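Local coordinates for protein PTS-dependent dihydroxyacetone kinase, ADP-binding subunit dhaL (Lactococcus lactis subsp. lactis, PDB 3CR3) that binds ADP and magnesium, takes a phosphoryl group from DhaM to make ATP, and passes it to dihydroxyacetone held by DhaK, at residues A[50-55]-A[65-70]; A[99-104]-A[134-139]; A[80-85]-A[109-114]; A[12-17]-A[184-189]. One frame throughout, in Å; residues are numbered along the deposited sequence.

Contact 1 (A[50-55]-A[65-70]); sequences KALEVS and KKVAMT
The helical parts of 50-55 and 65-70 run roughly antiparallel, with axes 10.1 Å apart at an angle of 141°, and Leu52 faces Lys66 with their CA atoms 7.3 Å apart. The wide spacing is filled largely by the aliphatic part of Lys66. Its CG lies anti to the backbone N (chi1 -178°), which sends the chain toward the other helix, and two further bends then fold it. The Leu52 and Lys66 side chains lie alongside each other, pointing opposite ways. Leu52 CD2 touches Lys66 CG at 3.6 Å. Further along the lysine chain, Lys66 CD meets Ala51 CB at 4.0 Å. Val67 flanks Leu52 more loosely.

Thr70 reaches Ala51 through its hydroxyl, OG1 lying 3.9 Å from Ala51 CB. The same OG1 donates to Lys66 O at 2.6 Å. The backbone N of Thr70 reaches that oxygen from the other face of its carbonyl plane, so two bonds grip it. With an alanine at this position, Lys66 O would probably lose its second donor and a gap would open beside Ala51 CB. Across the interface, Ser55 just past the helix end turns its OG back to Ala51 O at 2.9 Å. Phe57 covers both Leu52 and Lys66, and Leu11 of helix 4-20 meets Leu52 and Val67.

No hydrogen bond joins the two segments. The hydroxyls serve their own helices, and van der Waals contact holds the helix pair here.

Contact 2 (A[99-104]-A[134-139]); sequences DTSELI and DLQTDS
One side chain, Leu135, makes nearly all of this contact, touching Thr100, Ser101 and Ile104 where one helix starts and another ends. Its CD1 meets Ile104 CG1 at 3.9 Å and Thr100 CG2 at 4.2 Å. The leucine lies squarely across both partners. Lower down, Leu135 CB rests against Ser101 CB at 4.1 Å. Gln136 adds a looser touch with its CG near Ser101 OG.

Both helix ends are capped within their own segments. Asp99 is the N-cap, and its OD2 accepts from Glu102 N at 3.0 Å through the anti lone pair. The syn lone pair takes Ser101 OG. At the other end a Schellman motif closes helix 125-136. Asp138 has positive phi, Ser139 N bonds to Asp134 O at 2.7 Å, and Asp138 N bonds to Leu135 O.

The contact lies at the surface. Beneath it, Ile104 packs on Trp128, Phe131 and Leu132 of helix 125-136, while Thr100 and Ile104 also meet Leu187 of helix 175-191.

Contact 3 (A[80-85]-A[109-114]); sequences GPLYGS and EAIQKR. With ADP (adenosine-5'-diphosphate), chain G.
Leu82 meets Ile111 and the ADP together. Its CD2 lies 3.8 Å from Ile111 CG2, the two side chains set crosswise. The other branch, CD1, sits over the adenine ring, 3.2 Å from ADP C4. Ala110 CB lies against Ser85 O at 3.3 Å; a side chain this small lets the two helices come close.

The polar link lies on another side of the pair. Arg114 NE donates to Ser85 OG at 3.2 Å, nearly straight (167°) and within the guanidinium plane. Ser85 OG in turn donates to Pro81 O at 2.8 Å, which fixes its rotation. Water 1 bridges Ser85 OG and Arg114 NH2. Farther out, Arg114 NH1 forms a salt bridge with an acidic side chain of another protein's chain. Met124 packs on both Leu82 and Ile111.

The helices 79-94 and 100-115 run roughly antiparallel, their axes 8.4 Å apart here. They belong to the antiparallel helix barrel of the DhaL family, and Leu82 helps form its nucleotide pocket.

Contact 4 (A[12-17]-A[184-189]); sequences GKFNEK and FETLLE
The Glu185 carboxylate is met by Lys17 from above its plane: Lys17 NZ stands 55° out of it, 2.8 Å from Glu185 OE2, in a hydrogen-bonded salt bridge. The lysine chain comes in nearly perpendicular to the glutamate. The other flat group, the Phe14 ring, is carried inward by a chi1 of 175°, toward Met41 and Met45 of helix 37-54 and Leu183 of helix 175-191. Phe14 meets the partner segment mainly through CB, 3.7 Å from Thr186 OG1.

Thr186 fills the middle of the interface. Its methyl CG2 touches Lys13 O at 3.6 Å and Lys17 CG at 3.7 Å. Its OG1 turns back on its own helix and bonds to Tyr182 O, with Leu183 O as an alternative acceptor. The two segments come from helix 4-20 and helix 175-191, near the two ends of the chain. They run roughly antiparallel, at 143° with axes 8.8 Å apart, and so bring the first and last helices of the DhaL fold side by side.

A methionine in place of Lys17 would probably leave Glu185 OE2 without this positive partner in a buried setting. Farther along, Lys13 CD lies 3.4 Å from Glu189 OE1. The bent end of Lys13 puts NZ 4.3 Å from that oxygen, beyond a direct salt bridge. Water 2 spans the distance, accepting from Lys13 NZ and donating to Glu189 OE1.

In the fold
Contact 4 joins helix 4-20 to helix 175-191 and so closes a loop that holds the other three contacts. Contact 1 comes first within it, pairing helices 37-54 and 60-74. Contacts 2 and 3 share helix 100-115, their segments alternate along the chain, and their centres lie about 19 Å apart. Contact 1 touches contact 3 where Ala68 CB meets Gly84 O at 3.1 Å. Contact 2 touches contact 4 through Ile104 and Thr100 on Leu187. Contacts 1 and 2 are the most distant pair, about 25 Å between centres. Together the four tie seven helices into one all-helical barrel, with contact 3 beside the ADP.

Contact 1 (A[50-55]-A[65-70])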
loop_
_atom_site.group_PDB
_atom_site.type_symbol
_atom_site.label_atom_id
_atom_site.label_comp_id
_atom_site.label_asym_id
_atom_site.label_seq_id
_atom_site.Cartn_x
_atom_site.Cartn_y
_atom_site.Cartn_z
ATOM N N LYS A 50 -4.684 -31.288 19.930
ATOM C CA LYS A 50 -5.863 -31.977 19.378
ATOM C C LYS A 50 -5.443 -32.940 18.267
ATOM O O LYS A 50 -5.812 -34.115 18.280
ATOM C CB LYS A 50 -6.870 -30.986 18.794
ATOM C CG LYS A 50 -7.651 -30.148 19.784
ATOM C CD LYS A 50 -8.915 -29.617 19.103
ATOM C CE LYS A 50 -9.358 -28.287 19.681
ATOM N NZ LYS A 50 -10.633 -27.825 19.047
ATOM N N ALA A 51 -4.670 -32.428 17.309
ATOM C CA ALA A 51 -4.218 -33.215 16.161
ATOM C C ALA A 51 -3.331 -34.400 16.555
ATOM O O ALA A 51 -3.393 -35.452 15.920
ATOM C CB ALA A 51 -3.510 -32.325 15.150
ATOM N N LEU A 52 -2.518 -34.231 17.596
ATOM C CA LEU A 52 -1.672 -35.318 18.092
ATOM C C LEU A 52 -2.465 -36.446 18.769
ATOM O O LEU A 52 -2.031 -37.605 18.754
ATOM C CB LEU A 52 -0.589 -34.798 19.049
ATOM C CG LEU A 52 0.457 -33.763 18.612
ATOM C CD1 LEU A 52 1.635 -33.777 19.578
ATOM C CD2 LEU A 52 0.950 -33.962 17.201
ATOM N N GLU A 53 -3.613 -36.102 19.363
ATOM C CA GLU A 53 -4.476 -37.082 20.038
ATOM C C GLU A 53 -5.100 -38.087 19.059
ATOM O O GLU A 53 -5.100 -39.293 19.323
ATOM C CB GLU A 53 -5.576 -36.393 20.868
ATOM C CG GLU A 53 -5.240 -36.146 22.354
ATOM C CD GLU A 53 -6.360 -35.396 23.120
ATOM O OE1 GLU A 53 -6.733 -34.265 22.711
ATOM O OE2 GLU A 53 -6.862 -35.936 24.144
ATOM N N VAL A 54 -5.620 -37.592 17.934
ATOM C CA VAL A 54 -6.316 -38.450 16.962
ATOM C C VAL A 54 -5.369 -39.288 16.099
ATOM O O VAL A 54 -5.767 -40.332 15.563
ATOM C CB VAL A 54 -7.277 -37.657 16.039
ATOM C CG1 VAL A 54 -8.414 -37.030 16.851
ATOM C CG2 VAL A 54 -6.516 -36.605 15.222
ATOM N N SER A 55 -4.128 -38.830 15.957
ATOM C CA SER A 55 -3.153 -39.557 15.157
ATOM C C SER A 55 -2.425 -40.627 15.972
ATOM O O SER A 55 -2.390 -40.578 17.207
ATOM C CB SER A 55 -2.175 -38.592 14.461
ATOM O OG SER A 55 -1.627 -37.649 15.362
ATOM N N LYS A 65 6.429 -33.409 12.068
ATOM C CA LYS A 65 5.750 -33.060 10.819
ATOM C C LYS A 65 4.318 -32.589 11.074
ATOM O O LYS A 65 3.860 -31.629 10.452
ATOM C CB LYS A 65 5.767 -34.231 9.822
ATOM C CG LYS A 65 5.130 -33.883 8.466
ATOM C CD LYS A 65 5.615 -34.788 7.312
ATOM C CE LYS A 65 4.910 -34.411 5.984
ATOM N NZ LYS A 65 4.987 -32.939 5.684
ATOM N N LYS A 66 3.630 -33.265 11.994
ATOM C CA LYS A 66 2.256 -32.930 12.378
ATOM C C LYS A 66 2.196 -31.580 13.099
ATOM O O LYS A 66 1.256 -30.790 12.904
ATOM C CB LYS A 66 1.662 -34.041 13.257
ATOM C CG LYS A 66 0.198 -33.834 13.690
ATOM C CD LYS A 66 -0.746 -33.639 12.501
ATOM C CE LYS A 66 -1.200 -34.969 11.887
ATOM N NZ LYS A 66 -1.886 -34.709 10.574
ATOM N N VAL A 67 3.207 -31.324 13.926
ATOM C CA VAL A 67 3.332 -30.042 14.622
ATOM C C VAL A 67 3.533 -28.935 13.584
ATOM O O VAL A 67 2.817 -27.937 13.587
ATOM C CB VAL A 67 4.486 -30.056 15.662
ATOM C CG1 VAL A 67 4.715 -28.649 16.268
ATOM C CG2 VAL A 67 4.195 -31.061 16.752
ATOM N N ALA A 68 4.481 -29.138 12.681
ATOM C CA ALA A 68 4.781 -28.153 11.647
ATOM C C ALA A 68 3.534 -27.740 10.833
ATOM O O ALA A 68 3.259 -26.554 10.681
ATOM C CB ALA A 68 5.878 -28.668 10.745
HETATM N N MSE A 69 2.772 -28.720 10.342
HETATM C CA MSE A 69 1.596 -28.440 9.510
HETATM C C MSE A 69 0.452 -27.781 10.278
HETATM O O MSE A 69 -0.219 -26.903 9.741
HETATM C CB MSE A 69 1.093 -29.707 8.796
HETATM C CG MSE A 69 2.149 -30.412 7.947
HETATM SE SE MSE A 69 3.022 -29.254 6.616
HETATM C CE MSE A 69 4.599 -28.612 7.558
ATOM N N THR A 70 0.243 -28.200 11.523
ATOM C CA THR A 70 -0.788 -27.604 12.375
ATOM C C THR A 70 -0.489 -26.121 12.673
ATOM O O THR A 70 -1.357 -25.266 12.514
ATOM C CB THR A 70 -0.975 -28.389 13.697
ATOM O OG1 THR A 70 -1.052 -29.793 13.422
ATOM C CG2 THR A 70 -2.234 -27.954 14.404
#

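Contact 2 (A[99-104]-A[134-139])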
loop_
_atom_site.group_PDB
_atom_site.type_symbol
_atom_site.label_atom_id
_atom_site.label_comp_id
_atom_site.label_asym_id
_atom_site.label_seq_id
_atom_site.Cartn_x
_atom_site.Cartn_y
_atom_site.Cartn_z
ATOM N N ASP A 99 19.291 -36.921 18.462
ATOM C CA ASP A 99 20.201 -36.083 19.254
ATOM C C ASP A 99 19.611 -34.684 19.434
ATOM O O ASP A 99 19.240 -34.025 18.459
ATOM C CB ASP A 99 21.578 -35.981 18.594
ATOM C CG ASP A 99 22.540 -35.114 19.392
ATOM O OD1 ASP A 99 23.408 -35.664 20.102
ATOM O OD2 ASP A 99 22.416 -33.884 19.341
ATOM N N THR A 100 19.545 -34.237 20.682
ATOM C CA THR A 100 18.861 -32.995 21.030
ATOM C C THR A 100 19.485 -31.764 20.371
ATOM O O THR A 100 18.760 -30.961 19.776
ATOM C CB THR A 100 18.721 -32.852 22.567
ATOM O OG1 THR A 100 18.095 -34.036 23.086
ATOM C CG2 THR A 100 17.886 -31.635 22.952
ATOM N N SER A 101 20.812 -31.625 20.429
ATOM C CA SER A 101 21.446 -30.463 19.805
ATOM C C SER A 101 21.326 -30.490 18.268
ATOM O O SER A 101 21.105 -29.457 17.653
ATOM C CB SER A 101 22.881 -30.205 20.323
ATOM O OG SER A 101 23.867 -30.967 19.631
ATOM N N GLU A 102 21.409 -31.670 17.656
ATOM C CA GLU A 102 21.160 -31.808 16.205
ATOM C C GLU A 102 19.768 -31.340 15.763
ATOM O O GLU A 102 19.629 -30.725 14.697
ATOM C CB GLU A 102 21.380 -33.253 15.757
ATOM C CG GLU A 102 22.847 -33.632 15.584
ATOM C CD GLU A 102 23.224 -33.865 14.139
ATOM O OE1 GLU A 102 23.132 -32.924 13.310
ATOM O OE2 GLU A 102 23.608 -35.011 13.828
ATOM N N LEU A 103 18.748 -31.635 16.576
ATOM C CA LEU A 103 17.378 -31.186 16.322
ATOM C C LEU A 103 17.273 -29.660 16.406
ATOM O O LEU A 103 16.794 -28.996 15.478
ATOM C CB LEU A 103 16.381 -31.846 17.296
ATOM C CG LEU A 103 16.262 -33.382 17.195
ATOM C CD1 LEU A 103 15.327 -33.964 18.273
ATOM C CD2 LEU A 103 15.801 -33.811 15.805
ATOM N N ILE A 104 17.761 -29.117 17.511
ATOM C CA ILE A 104 17.715 -27.686 17.752
ATOM C C ILE A 104 18.473 -26.972 16.632
ATOM O O ILE A 104 18.033 -25.932 16.152
ATOM C CB ILE A 104 18.274 -27.325 19.166
ATOM C CG1 ILE A 104 17.497 -28.059 20.274
ATOM C CG2 ILE A 104 18.291 -25.814 19.398
ATOM C CD1 ILE A 104 15.951 -27.971 20.165
ATOM N N ASP A 134 24.570 -23.558 24.516
ATOM C CA ASP A 134 24.567 -24.139 25.869
ATOM C C ASP A 134 24.588 -25.672 25.849
ATOM O O ASP A 134 25.355 -26.297 26.584
ATOM C CB ASP A 134 23.368 -23.624 26.682
ATOM C CG ASP A 134 23.601 -22.228 27.261
ATOM O OD1 ASP A 134 24.757 -21.746 27.217
ATOM O OD2 ASP A 134 22.628 -21.621 27.765
ATOM N N LEU A 135 23.748 -26.272 25.006
ATOM C CA LEU A 135 23.726 -27.732 24.844
ATOM C C LEU A 135 25.088 -28.266 24.386
ATOM O O LEU A 135 25.540 -29.298 24.858
ATOM C CB LEU A 135 22.622 -28.165 23.867
ATOM C CG LEU A 135 21.143 -27.955 24.229
ATOM C CD1 LEU A 135 20.268 -28.182 22.994
ATOM C CD2 LEU A 135 20.690 -28.837 25.385
ATOM N N GLN A 136 25.734 -27.542 23.479
ATOM C CA GLN A 136 27.044 -27.918 22.933
ATOM C C GLN A 136 28.181 -27.739 23.945
ATOM O O GLN A 136 29.288 -28.261 23.763
ATOM C CB GLN A 136 27.324 -27.135 21.637
ATOM C CG GLN A 136 26.701 -27.768 20.388
ATOM C CD GLN A 136 26.604 -26.820 19.179
ATOM O OE1 GLN A 136 27.166 -25.716 19.173
ATOM N NE2 GLN A 136 25.892 -27.268 18.142
ATOM N N THR A 137 27.897 -27.006 25.015
ATOM C CA THR A 137 28.866 -26.790 26.088
ATOM C C THR A 137 28.355 -27.404 27.389
ATOM O O THR A 137 28.865 -27.106 28.475
ATOM C CB THR A 137 29.178 -25.287 26.281
ATOM O OG1 THR A 137 27.957 -24.559 26.442
ATOM C CG2 THR A 137 29.935 -24.731 25.076
ATOM N N ASP A 138 27.351 -28.276 27.254
ATOM C CA ASP A 138 26.676 -28.938 28.376
ATOM C C ASP A 138 26.396 -27.987 29.536
ATOM O O ASP A 138 26.824 -28.225 30.661
ATOM C CB ASP A 138 27.479 -30.148 28.858
ATOM C CG ASP A 138 26.712 -30.992 29.856
ATOM O OD1 ASP A 138 25.466 -31.134 29.712
ATOM O OD2 ASP A 138 27.358 -31.503 30.790
ATOM N N SER A 139 25.688 -26.903 29.244
ATOM C CA SER A 139 25.427 -25.856 30.220
ATOM C C SER A 139 24.024 -25.279 30.065
ATOM O O SER A 139 23.741 -24.196 30.550
ATOM C CB SER A 139 26.490 -24.754 30.108
ATOM O OG SER A 139 26.482 -24.156 28.817
#

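Contact 3 (A[80-85]-A[109-114])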
loop_
_atom_site.group_PDB
_atom_site.type_symbol
_atom_site.label_atom_id
_atom_site.label_comp_id
_atom_site.label_asym_id
_atom_site.label_seq_id
_atom_site.Cartn_x
_atom_site.Cartn_y
_atom_site.Cartn_z
ATOM N N GLY A 80 3.932 -18.566 12.907
ATOM C CA GLY A 80 3.487 -19.755 12.156
ATOM C C GLY A 80 4.531 -20.302 11.181
ATOM O O GLY A 80 5.031 -21.427 11.368
ATOM N N PRO A 81 4.855 -19.534 10.122
ATOM C CA PRO A 81 5.964 -19.926 9.250
ATOM C C PRO A 81 7.265 -20.226 10.005
ATOM O O PRO A 81 8.030 -21.095 9.577
ATOM C CB PRO A 81 6.167 -18.714 8.333
ATOM C CG PRO A 81 4.982 -17.864 8.485
ATOM C CD PRO A 81 4.189 -18.294 9.668
ATOM N N LEU A 82 7.510 -19.534 11.112
ATOM C CA LEU A 82 8.779 -19.712 11.843
ATOM C C LEU A 82 8.871 -21.014 12.644
ATOM O O LEU A 82 9.781 -21.819 12.432
ATOM C CB LEU A 82 9.072 -18.501 12.747
ATOM C CG LEU A 82 9.315 -17.177 12.015
ATOM C CD1 LEU A 82 9.174 -16.034 13.016
ATOM C CD2 LEU A 82 10.655 -17.147 11.336
ATOM N N TYR A 83 7.951 -21.204 13.583
ATOM C CA TYR A 83 7.878 -22.465 14.327
ATOM C C TYR A 83 7.591 -23.650 13.403
ATOM O O TYR A 83 8.147 -24.740 13.598
ATOM C CB TYR A 83 6.811 -22.405 15.428
ATOM C CG TYR A 83 7.250 -21.683 16.686
ATOM C CD1 TYR A 83 8.232 -22.229 17.509
ATOM C CD2 TYR A 83 6.675 -20.464 17.057
ATOM C CE1 TYR A 83 8.636 -21.588 18.670
ATOM C CE2 TYR A 83 7.083 -19.794 18.212
ATOM C CZ TYR A 83 8.065 -20.367 19.013
ATOM O OH TYR A 83 8.497 -19.739 20.148
ATOM N N GLY A 84 6.716 -23.429 12.420
ATOM C CA GLY A 84 6.346 -24.446 11.419
ATOM C C GLY A 84 7.556 -24.948 10.646
ATOM O O GLY A 84 7.734 -26.157 10.476
ATOM N N SER A 85 8.395 -24.021 10.185
ATOM C CA SER A 85 9.613 -24.396 9.476
ATOM C C SER A 85 10.650 -25.005 10.433
ATOM O O SER A 85 11.380 -25.918 10.052
ATOM C CB SER A 85 10.200 -23.208 8.716
ATOM O OG SER A 85 9.275 -22.735 7.741
ATOM N N GLU A 109 18.492 -23.309 12.078
ATOM C CA GLU A 109 18.882 -23.122 10.686
ATOM C C GLU A 109 17.648 -22.781 9.845
ATOM O O GLU A 109 17.680 -21.874 9.010
ATOM C CB GLU A 109 19.569 -24.401 10.177
ATOM C CG GLU A 109 20.102 -24.322 8.759
ATOM C CD GLU A 109 20.562 -25.673 8.221
ATOM O OE1 GLU A 109 19.881 -26.699 8.478
ATOM O OE2 GLU A 109 21.606 -25.708 7.535
ATOM N N ALA A 110 16.559 -23.511 10.084
ATOM C CA ALA A 110 15.301 -23.284 9.380
ATOM C C ALA A 110 14.636 -21.941 9.718
ATOM O O ALA A 110 14.080 -21.295 8.830
ATOM C CB ALA A 110 14.335 -24.440 9.637
ATOM N N ILE A 111 14.674 -21.525 10.986
ATOM C CA ILE A 111 14.101 -20.219 11.374
ATOM C C ILE A 111 14.904 -19.098 10.731
ATOM O O ILE A 111 14.341 -18.110 10.243
ATOM C CB ILE A 111 14.046 -20.013 12.927
ATOM C CG1 ILE A 111 13.158 -21.055 13.599
ATOM C CG2 ILE A 111 13.508 -18.604 13.308
ATOM C CD1 ILE A 111 13.366 -21.117 15.108
ATOM N N GLN A 112 16.223 -19.256 10.734
ATOM C CA GLN A 112 17.094 -18.264 10.132
ATOM C C GLN A 112 16.890 -18.193 8.617
ATOM O O GLN A 112 16.822 -17.104 8.055
ATOM C CB GLN A 112 18.546 -18.509 10.521
ATOM C CG GLN A 112 18.831 -18.042 11.929
ATOM C CD GLN A 112 20.313 -17.984 12.234
ATOM O OE1 GLN A 112 20.944 -19.007 12.482
ATOM N NE2 GLN A 112 20.878 -16.780 12.207
ATOM N N LYS A 113 16.726 -19.350 7.974
ATOM C CA LYS A 113 16.411 -19.391 6.543
ATOM C C LYS A 113 15.064 -18.712 6.243
ATOM O O LYS A 113 14.939 -17.996 5.256
ATOM C CB LYS A 113 16.424 -20.831 6.018
ATOM C CG LYS A 113 16.295 -20.951 4.500
ATOM C CD LYS A 113 16.410 -22.400 4.037
ATOM C CE LYS A 113 15.789 -22.609 2.640
ATOM N NZ LYS A 113 14.277 -22.571 2.640
ATOM N N ARG A 114 14.077 -18.909 7.115
ATOM C CA ARG A 114 12.717 -18.466 6.828
ATOM C C ARG A 114 12.507 -16.963 7.056
ATOM O O ARG A 114 11.892 -16.291 6.239
ATOM C CB ARG A 114 11.702 -19.285 7.632
ATOM C CG ARG A 114 10.226 -18.995 7.308
ATOM C CD ARG A 114 9.909 -19.300 5.844
ATOM N NE ARG A 114 10.191 -20.696 5.517
ATOM C CZ ARG A 114 10.620 -21.123 4.333
ATOM N NH1 ARG A 114 10.833 -20.264 3.351
ATOM N NH2 ARG A 114 10.852 -22.421 4.141
HETATM P PB ADP G . 3.274 -11.269 14.110
HETATM O O1B ADP G . 2.027 -10.795 14.785
HETATM O O2B ADP G . 3.078 -11.571 12.664
HETATM O O3B ADP G . 4.493 -10.388 14.386
HETATM P PA ADP G . 3.567 -13.086 16.357
HETATM O O1A ADP G . 3.146 -11.925 17.191
HETATM O O2A ADP G . 2.779 -14.363 16.536
HETATM O O3A ADP G . 3.609 -12.708 14.779
HETATM O "O5'" ADP G . 5.126 -13.411 16.626
HETATM C "C5'" ADP G . 6.062 -12.352 16.847
HETATM C "C4'" ADP G . 7.423 -12.986 17.045
HETATM O "O4'" ADP G . 7.901 -13.601 15.842
HETATM C "C3'" ADP G . 8.494 -11.982 17.431
HETATM O "O3'" ADP G . 8.473 -11.800 18.847
HETATM C "C2'" ADP G . 9.787 -12.624 16.931
HETATM O "O2'" ADP G . 10.431 -13.427 17.924
HETATM C "C1'" ADP G . 9.324 -13.580 15.839
HETATM N N9 ADP G . 9.759 -13.078 14.523
HETATM C C8 ADP G . 9.108 -12.131 13.813
HETATM N N7 ADP G . 9.749 -11.892 12.659
HETATM C C5 ADP G . 10.833 -12.690 12.634
HETATM C C6 ADP G . 11.944 -12.927 11.695
HETATM N N6 ADP G . 11.978 -12.245 10.533
HETATM N N1 ADP G . 12.878 -13.845 12.031
HETATM C C2 ADP G . 12.826 -14.541 13.183
HETATM N N3 ADP G . 11.852 -14.370 14.079
HETATM C C4 ADP G . 10.850 -13.470 13.865
HETATM O O HOH W 1 10.123 -24.773 5.721
#

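Contact 4 (A[12-17]-A[184-189])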
loop_
_atom_site.group_PDB
_atom_site.type_symbol
_atom_site.label_atom_id
_atom_site.label_comp_id
_atom_site.label_asym_id
_atom_site.label_seq_id
_atom_site.Cartn_x
_atom_site.Cartn_y
_atom_site.Cartn_z
ATOM N N GLY A 12 3.009 -31.389 25.262
ATOM C CA GLY A 12 1.883 -31.188 26.172
ATOM C C GLY A 12 2.222 -30.163 27.240
ATOM O O GLY A 12 1.431 -29.261 27.501
ATOM N N LYS A 13 3.402 -30.310 27.851
ATOM C CA LYS A 13 3.901 -29.348 28.836
ATOM C C LYS A 13 4.116 -27.969 28.237
ATOM O O LYS A 13 3.847 -26.973 28.891
ATOM C CB LYS A 13 5.197 -29.833 29.483
ATOM C CG LYS A 13 5.004 -30.964 30.486
ATOM C CD LYS A 13 6.329 -31.316 31.141
ATOM C CE LYS A 13 6.132 -32.369 32.223
ATOM N NZ LYS A 13 5.264 -31.868 33.329
ATOM N N PHE A 14 4.624 -27.920 27.001
ATOM C CA PHE A 14 4.761 -26.672 26.246
ATOM C C PHE A 14 3.393 -26.012 26.001
ATOM O O PHE A 14 3.210 -24.836 26.305
ATOM C CB PHE A 14 5.516 -26.903 24.928
ATOM C CG PHE A 14 5.596 -25.680 24.049
ATOM C CD1 PHE A 14 6.199 -24.500 24.509
ATOM C CD2 PHE A 14 5.082 -25.703 22.765
ATOM C CE1 PHE A 14 6.270 -23.372 23.697
ATOM C CE2 PHE A 14 5.162 -24.580 21.932
ATOM C CZ PHE A 14 5.742 -23.419 22.394
ATOM N N ASN A 15 2.433 -26.771 25.472
ATOM C CA ASN A 15 1.058 -26.273 25.344
ATOM C C ASN A 15 0.526 -25.694 26.658
ATOM O O ASN A 15 -0.127 -24.655 26.646
ATOM C CB ASN A 15 0.122 -27.370 24.836
ATOM C CG ASN A 15 -1.315 -26.889 24.660
ATOM O OD1 ASN A 15 -1.574 -25.860 24.042
ATOM N ND2 ASN A 15 -2.258 -27.653 25.202
ATOM N N GLU A 16 0.818 -26.363 27.777
ATOM C CA GLU A 16 0.401 -25.901 29.107
ATOM C C GLU A 16 1.020 -24.553 29.486
ATOM O O GLU A 16 0.329 -23.674 29.967
ATOM C CB GLU A 16 0.721 -26.946 30.188
ATOM C CG GLU A 16 -0.231 -28.131 30.241
ATOM C CD GLU A 16 0.305 -29.284 31.084
ATOM O OE1 GLU A 16 1.091 -29.036 32.039
ATOM O OE2 GLU A 16 -0.062 -30.451 30.794
ATOM N N LYS A 17 2.328 -24.402 29.278
ATOM C CA LYS A 17 3.001 -23.118 29.504
ATOM C C LYS A 17 2.423 -22.022 28.619
ATOM O O LYS A 17 2.306 -20.871 29.043
ATOM C CB LYS A 17 4.492 -23.248 29.216
ATOM C CG LYS A 17 5.268 -24.033 30.248
ATOM C CD LYS A 17 5.516 -23.203 31.493
ATOM C CE LYS A 17 6.483 -23.882 32.427
ATOM N NZ LYS A 17 6.916 -22.940 33.514
ATOM N N PHE A 184 11.876 -24.568 25.378
ATOM C CA PHE A 184 13.129 -25.200 25.784
ATOM C C PHE A 184 13.158 -25.593 27.245
ATOM O O PHE A 184 13.787 -26.589 27.606
ATOM C CB PHE A 184 14.318 -24.284 25.480
ATOM C CG PHE A 184 14.450 -23.919 24.027
ATOM C CD1 PHE A 184 14.050 -24.811 23.026
ATOM C CD2 PHE A 184 14.998 -22.687 23.656
ATOM C CE1 PHE A 184 14.176 -24.483 21.681
ATOM C CE2 PHE A 184 15.124 -22.346 22.306
ATOM C CZ PHE A 184 14.717 -23.265 21.318
ATOM N N GLU A 185 12.524 -24.774 28.077
ATOM C CA GLU A 185 12.362 -25.065 29.490
ATOM C C GLU A 185 11.596 -26.384 29.715
ATOM O O GLU A 185 12.011 -27.211 30.514
ATOM C CB GLU A 185 11.710 -23.858 30.185
ATOM C CG GLU A 185 10.686 -24.156 31.232
ATOM C CD GLU A 185 10.151 -22.885 31.892
ATOM O OE1 GLU A 185 10.207 -21.786 31.259
ATOM O OE2 GLU A 185 9.678 -23.004 33.044
ATOM N N THR A 186 10.497 -26.575 28.994
ATOM C CA THR A 186 9.751 -27.844 29.042
ATOM C C THR A 186 10.536 -29.011 28.413
ATOM O O THR A 186 10.457 -30.140 28.867
ATOM C CB THR A 186 8.390 -27.709 28.359
ATOM O OG1 THR A 186 8.560 -27.106 27.063
ATOM C CG2 THR A 186 7.472 -26.828 29.208
ATOM N N LEU A 187 11.296 -28.725 27.365
ATOM C CA LEU A 187 12.203 -29.707 26.790
ATOM C C LEU A 187 13.212 -30.229 27.832
ATOM O O LEU A 187 13.386 -31.445 27.996
ATOM C CB LEU A 187 12.933 -29.124 25.572
ATOM C CG LEU A 187 13.865 -30.110 24.843
ATOM C CD1 LEU A 187 13.144 -31.427 24.478
ATOM C CD2 LEU A 187 14.430 -29.468 23.618
ATOM N N LEU A 188 13.868 -29.299 28.522
ATOM C CA LEU A 188 14.860 -29.636 29.546
ATOM C C LEU A 188 14.274 -30.512 30.660
ATOM O O LEU A 188 14.920 -31.456 31.126
ATOM C CB LEU A 188 15.472 -28.354 30.129
ATOM C CG LEU A 188 16.444 -27.578 29.237
ATOM C CD1 LEU A 188 17.069 -26.443 30.024
ATOM C CD2 LEU A 188 17.534 -28.482 28.660
ATOM N N GLU A 189 13.045 -30.199 31.064
ATOM C CA GLU A 189 12.310 -30.995 32.061
ATOM C C GLU A 189 12.159 -32.477 31.697
ATOM O O GLU A 189 12.223 -33.343 32.573
ATOM C CB GLU A 189 10.914 -30.412 32.296
ATOM C CG GLU A 189 10.885 -29.038 32.965
ATOM C CD GLU A 189 9.479 -28.445 33.062
ATOM O OE1 GLU A 189 8.509 -29.078 32.584
ATOM O OE2 GLU A 189 9.345 -27.335 33.631
HETATM O O HOH W 2 7.251 -30.878 34.817
#